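Tyrosine--tRNA ligase (Pyrococcus horikoshii, PDB 2CYC) probably catalyses the ATP-dependent activation of L-tyrosine and its attachment to the acceptor end of tRNA(Tyr). Local coordinates at residues A184-I198 and K215-L227. Sequence-based numbering, arbitrary orientation.
Sequences AHAGMDQRKAHVIAI and KLKPVAVHHHLLL. With TYR (tyrosine), chain C.
His194 and His222 meet rim to rim, ND1 of His194 2.9 Å from NE2 of His222, their planes only 16° apart, in a hydrogen bond that either nitrogen could donate. CB of Arg191 sits over one face of the His222 ring, 3.4 Å from CE1, while SD of Met188 lies obliquely to it, 3.5 Å from CB of His222. A second histidine pair lies on the other face of the sheet: NE2 of His185 bonds ND1 of His223 at 2.7 Å, with planes at 67°. With CG lodged between backbone N and carbonyl carbon (chi1 61°), the His223 ring folds back over Gly187, whose CA makes a CH-pi contact with its face. Between these faces, strands 184-187 and 219-223 illustrate the class I Rossmann-type plan: parallel strands joined through their backbones, here by five bonds, with substrate-binding residues in loops after their C-terminal ends. There OE1 of Gln190 accepts a hydrogen bond from the bound tyrosine's amino N at 2.7 Å, and its NE2 donates to OD1 of Asp189 (3.1 Å) from above the carboxylate plane and to the carbonyl oxygen of Ile152. A leucine in its place would probably leave that amino group without this acceptor and Asp189 OD1 without this amide donor. Lys251 of the KMSKS motif forms a salt bridge with Asp189; OE2 of Glu17 is hydrogen-bonded to His222 ND1 and salt-bridged to Arg191.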
loop_
_atom_site.group_PDB
_atom_site.type_symbol
_atom_site.label_atom_id
_atom_site.label_comp_id
_atom_site.label_asym_id
_atom_site.label_seq_id
_atom_site.Cartn_x
_atom_site.Cartn_y
_atom_site.Cartn_z
ATOM N N ALA A 184 6.934 18.374 11.688
ATOM C CA ALA A 184 7.031 16.914 11.793
ATOM C C ALA A 184 8.175 16.576 12.738
ATOM O O ALA A 184 9.352 16.728 12.397
ATOM C CB ALA A 184 7.264 16.299 10.407
ATOM N N HIS A 185 7.808 16.112 13.928
ATOM C CA HIS A 185 8.754 15.797 14.991
ATOM C C HIS A 185 8.962 14.289 15.205
ATOM O O HIS A 185 8.005 13.506 15.239
ATOM C CB HIS A 185 8.255 16.475 16.279
ATOM C CG HIS A 185 9.010 16.097 17.513
ATOM N ND1 HIS A 185 8.401 15.974 18.745
ATOM C CD2 HIS A 185 10.314 15.790 17.706
ATOM C CE1 HIS A 185 9.295 15.599 19.641
ATOM N NE2 HIS A 185 10.464 15.477 19.036
ATOM N N ALA A 186 10.225 13.892 15.338
ATOM C CA ALA A 186 10.588 12.496 15.563
ATOM C C ALA A 186 12.029 12.393 16.033
ATOM O O ALA A 186 12.757 13.386 16.070
ATOM C CB ALA A 186 10.427 11.681 14.265
ATOM N N GLY A 187 12.426 11.174 16.396
ATOM C CA GLY A 187 13.800 10.928 16.773
ATOM C C GLY A 187 14.535 10.821 15.440
ATOM O O GLY A 187 13.907 10.552 14.408
ATOM N N MET A 188 15.848 11.030 15.458
ATOM C CA MET A 188 16.695 10.980 14.263
ATOM C C MET A 188 16.550 9.764 13.351
ATOM O O MET A 188 16.778 9.881 12.148
ATOM C CB MET A 188 18.173 11.109 14.659
ATOM C CG MET A 188 18.675 12.535 14.792
ATOM S SD MET A 188 18.685 13.428 13.225
ATOM C CE MET A 188 20.126 12.750 12.413
ATOM N N ASP A 189 16.177 8.610 13.901
ATOM C CA ASP A 189 16.042 7.410 13.080
ATOM C C ASP A 189 14.814 7.391 12.174
ATOM O O ASP A 189 14.632 6.468 11.378
ATOM C CB ASP A 189 16.081 6.133 13.947
ATOM C CG ASP A 189 15.062 6.138 15.087
ATOM O OD1 ASP A 189 14.203 7.036 15.162
ATOM O OD2 ASP A 189 15.128 5.216 15.925
ATOM N N GLN A 190 13.972 8.411 12.288
ATOM C CA GLN A 190 12.786 8.499 11.451
ATOM C C GLN A 190 12.984 9.503 10.320
ATOM O O GLN A 190 12.084 9.693 9.511
ATOM C CB GLN A 190 11.587 8.965 12.279
ATOM C CG GLN A 190 11.283 8.099 13.485
ATOM C CD GLN A 190 11.015 6.680 13.085
ATOM O OE1 GLN A 190 10.081 6.401 12.325
ATOM N NE2 GLN A 190 11.833 5.764 13.588
ATOM N N ARG A 191 14.157 10.135 10.256
ATOM C CA ARG A 191 14.404 11.185 9.260
ATOM C C ARG A 191 14.143 10.835 7.806
ATOM O O ARG A 191 13.754 11.701 7.018
ATOM C CB ARG A 191 15.829 11.756 9.413
ATOM C CG ARG A 191 16.953 10.869 8.873
ATOM C CD ARG A 191 18.305 11.500 9.186
ATOM N NE ARG A 191 18.433 12.831 8.597
ATOM C CZ ARG A 191 18.723 13.055 7.320
ATOM N NH1 ARG A 191 18.812 14.299 6.869
ATOM N NH2 ARG A 191 18.939 12.032 6.496
ATOM N N LYS A 192 14.341 9.576 7.435
ATOM C CA LYS A 192 14.101 9.186 6.053
ATOM C C LYS A 192 12.673 9.470 5.613
ATOM O O LYS A 192 12.443 9.925 4.491
ATOM C CB LYS A 192 14.407 7.704 5.851
ATOM C CG LYS A 192 15.892 7.392 5.773
ATOM C CD LYS A 192 16.102 5.891 5.681
ATOM C CE LYS A 192 17.579 5.539 5.652
ATOM N NZ LYS A 192 17.738 4.060 5.566
ATOM N N ALA A 193 11.714 9.203 6.497
ATOM C CA ALA A 193 10.308 9.428 6.165
ATOM C C ALA A 193 10.038 10.910 5.957
ATOM O O ALA A 193 9.215 11.301 5.123
ATOM C CB ALA A 193 9.408 8.883 7.280
ATOM N N HIS A 194 10.727 11.738 6.731
ATOM C CA HIS A 194 10.543 13.176 6.635
ATOM C C HIS A 194 11.217 13.744 5.380
ATOM O O HIS A 194 10.716 14.697 4.784
ATOM C CB HIS A 194 11.045 13.829 7.931
ATOM C CG HIS A 194 10.194 13.496 9.125
ATOM N ND1 HIS A 194 10.549 13.819 10.419
ATOM C CD2 HIS A 194 8.976 12.903 9.209
ATOM C CE1 HIS A 194 9.588 13.442 11.245
ATOM N NE2 HIS A 194 8.622 12.884 10.536
ATOM N N VAL A 195 12.336 13.151 4.962
ATOM C CA VAL A 195 13.004 13.615 3.749
ATOM C C VAL A 195 12.070 13.342 2.550
ATOM O O VAL A 195 11.974 14.144 1.627
ATOM C CB VAL A 195 14.364 12.894 3.536
ATOM C CG1 VAL A 195 14.987 13.312 2.196
ATOM C CG2 VAL A 195 15.309 13.235 4.678
ATOM N N ILE A 196 11.373 12.211 2.578
ATOM C CA ILE A 196 10.440 11.872 1.507
ATOM C C ILE A 196 9.248 12.841 1.566
ATOM O O ILE A 196 8.813 13.374 0.547
ATOM C CB ILE A 196 9.946 10.418 1.646
ATOM C CG1 ILE A 196 11.111 9.446 1.398
ATOM C CG2 ILE A 196 8.820 10.162 0.659
ATOM C CD1 ILE A 196 10.823 8.001 1.801
ATOM N N ALA A 197 8.739 13.078 2.769
ATOM C CA ALA A 197 7.620 13.992 2.949
ATOM C C ALA A 197 7.943 15.361 2.338
ATOM O O ALA A 197 7.123 15.955 1.649
ATOM C CB ALA A 197 7.311 14.144 4.433
ATOM N N ILE A 198 9.146 15.856 2.594
ATOM C CA ILE A 198 9.546 17.145 2.070
ATOM C C ILE A 198 9.647 17.112 0.549
ATOM O O ILE A 198 9.239 18.064 -0.114
ATOM C CB ILE A 198 10.873 17.595 2.716
ATOM C CG1 ILE A 198 10.609 17.957 4.180
ATOM C CG2 ILE A 198 11.456 18.781 1.981
ATOM C CD1 ILE A 198 11.871 18.120 5.030
ATOM N N LYS A 215 1.742 25.858 -1.770
ATOM C CA LYS A 215 1.902 24.523 -1.215
ATOM C C LYS A 215 3.175 24.568 -0.386
ATOM O O LYS A 215 4.244 24.908 -0.890
ATOM C CB LYS A 215 2.028 23.476 -2.324
ATOM C CG LYS A 215 0.697 23.125 -2.979
ATOM C CD LYS A 215 0.853 22.002 -4.003
ATOM C CE LYS A 215 -0.482 21.663 -4.652
ATOM N NZ LYS A 215 -0.355 20.505 -5.583
ATOM N N LEU A 216 3.050 24.232 0.889
ATOM C CA LEU A 216 4.179 24.266 1.798
ATOM C C LEU A 216 4.842 22.917 2.003
ATOM O O LEU A 216 4.266 21.873 1.716
ATOM C CB LEU A 216 3.735 24.783 3.165
ATOM C CG LEU A 216 2.998 26.115 3.248
ATOM C CD1 LEU A 216 2.633 26.370 4.713
ATOM C CD2 LEU A 216 3.871 27.242 2.686
ATOM N N LYS A 217 6.068 22.968 2.508
ATOM C CA LYS A 217 6.831 21.779 2.834
ATOM C C LYS A 217 6.870 21.757 4.355
ATOM O O LYS A 217 7.155 22.769 4.991
ATOM C CB LYS A 217 8.261 21.872 2.293
ATOM C CG LYS A 217 8.342 21.791 0.777
ATOM C CD LYS A 217 9.770 21.887 0.274
ATOM C CE LYS A 217 9.792 21.863 -1.254
ATOM N NZ LYS A 217 11.166 21.880 -1.831
ATOM N N PRO A 218 6.552 20.614 4.963
ATOM C CA PRO A 218 6.602 20.608 6.423
ATOM C C PRO A 218 8.055 20.704 6.871
ATOM O O PRO A 218 8.967 20.344 6.123
ATOM C CB PRO A 218 5.990 19.256 6.784
ATOM C CG PRO A 218 6.400 18.388 5.610
ATOM C CD PRO A 218 6.124 19.306 4.437
ATOM N N VAL A 219 8.254 21.199 8.086
ATOM C CA VAL A 219 9.572 21.318 8.685
ATOM C C VAL A 219 9.780 20.056 9.528
ATOM O O VAL A 219 8.914 19.687 10.320
ATOM C CB VAL A 219 9.647 22.555 9.614
ATOM C CG1 VAL A 219 10.936 22.534 10.416
ATOM C CG2 VAL A 219 9.563 23.832 8.787
ATOM N N ALA A 220 10.917 19.397 9.346
ATOM C CA ALA A 220 11.235 18.194 10.109
ATOM C C ALA A 220 12.139 18.577 11.278
ATOM O O ALA A 220 13.126 19.292 11.093
ATOM C CB ALA A 220 11.945 17.173 9.213
ATOM N N VAL A 221 11.794 18.123 12.481
ATOM C CA VAL A 221 12.605 18.417 13.664
ATOM C C VAL A 221 12.904 17.084 14.332
ATOM O O VAL A 221 11.997 16.384 14.800
ATOM C CB VAL A 221 11.867 19.387 14.650
ATOM C CG1 VAL A 221 12.801 19.783 15.809
ATOM C CG2 VAL A 221 11.438 20.654 13.897
ATOM N N HIS A 222 14.189 16.740 14.371
ATOM C CA HIS A 222 14.633 15.460 14.914
ATOM C C HIS A 222 15.404 15.599 16.204
ATOM O O HIS A 222 16.318 16.425 16.318
ATOM C CB HIS A 222 15.487 14.746 13.859
ATOM C CG HIS A 222 14.793 14.601 12.541
ATOM N ND1 HIS A 222 15.393 14.920 11.340
ATOM C CD2 HIS A 222 13.517 14.252 12.242
ATOM C CE1 HIS A 222 14.515 14.783 10.361
ATOM N NE2 HIS A 222 13.369 14.379 10.882
ATOM N N HIS A 223 15.041 14.793 17.195
ATOM C CA HIS A 223 15.748 14.897 18.448
ATOM C C HIS A 223 16.745 13.782 18.614
ATOM O O HIS A 223 16.627 12.731 17.994
ATOM C CB HIS A 223 14.781 14.948 19.640
ATOM C CG HIS A 223 13.905 13.745 19.783
ATOM N ND1 HIS A 223 12.527 13.825 19.742
ATOM C CD2 HIS A 223 14.201 12.453 20.065
ATOM C CE1 HIS A 223 12.013 12.634 19.998
ATOM N NE2 HIS A 223 13.006 11.786 20.199
ATOM N N HIS A 224 17.733 14.047 19.452
ATOM C CA HIS A 224 18.808 13.113 19.746
ATOM C C HIS A 224 18.283 11.786 20.303
ATOM O O HIS A 224 17.318 11.758 21.077
ATOM C CB HIS A 224 19.756 13.775 20.757
ATOM C CG HIS A 224 20.863 12.887 21.234
ATOM N ND1 HIS A 224 21.974 12.601 20.469
ATOM C CD2 HIS A 224 21.038 12.238 22.410
ATOM C CE1 HIS A 224 22.788 11.819 21.156
ATOM N NE2 HIS A 224 22.244 11.585 22.337
ATOM N N LEU A 225 18.911 10.688 19.896
ATOM C CA LEU A 225 18.521 9.373 20.393
ATOM C C LEU A 225 19.418 8.998 21.577
ATOM O O LEU A 225 20.618 8.804 21.412
ATOM C CB LEU A 225 18.662 8.326 19.288
ATOM C CG LEU A 225 17.869 8.537 17.994
ATOM C CD1 LEU A 225 18.201 7.403 17.018
ATOM C CD2 LEU A 225 16.368 8.564 18.297
ATOM N N LEU A 226 18.853 8.916 22.777
ATOM C CA LEU A 226 19.661 8.543 23.936
ATOM C C LEU A 226 20.154 7.099 23.786
ATOM O O LEU A 226 19.409 6.216 23.361
ATOM C CB LEU A 226 18.849 8.671 25.234
ATOM C CG LEU A 226 18.410 10.066 25.697
ATOM C CD1 LEU A 226 17.578 9.924 26.972
ATOM C CD2 LEU A 226 19.629 10.943 25.960
ATOM N N LEU A 227 21.412 6.871 24.142
ATOM C CA LEU A 227 22.012 5.543 24.071
ATOM C C LEU A 227 21.556 4.652 25.212
ATOM O O LEU A 227 21.198 5.139 26.287
ATOM C CB LEU A 227 23.536 5.646 24.143
ATOM C CG LEU A 227 24.245 6.310 22.968
ATOM C CD1 LEU A 227 25.722 6.480 23.297
ATOM C CD2 LEU A 227 24.044 5.465 21.704
HETATM N N TYR C . 7.876 4.853 12.795
HETATM C CA TYR C . 7.739 5.430 14.167
HETATM C C TYR C . 8.563 4.624 15.170
HETATM O O TYR C . 9.071 3.547 14.788
HETATM C CB TYR C . 6.262 5.439 14.591
HETATM C CG TYR C . 5.392 6.340 13.737
HETATM C CD1 TYR C . 5.632 7.712 13.666
HETATM C CD2 TYR C . 4.325 5.821 12.999
HETATM C CE1 TYR C . 4.829 8.550 12.871
HETATM C CE2 TYR C . 3.516 6.643 12.215
HETATM C CZ TYR C . 3.773 8.003 12.150
HETATM O OH TYR C . 2.974 8.809 11.358
HETATM O OXT TYR C . 8.686 5.075 16.325
#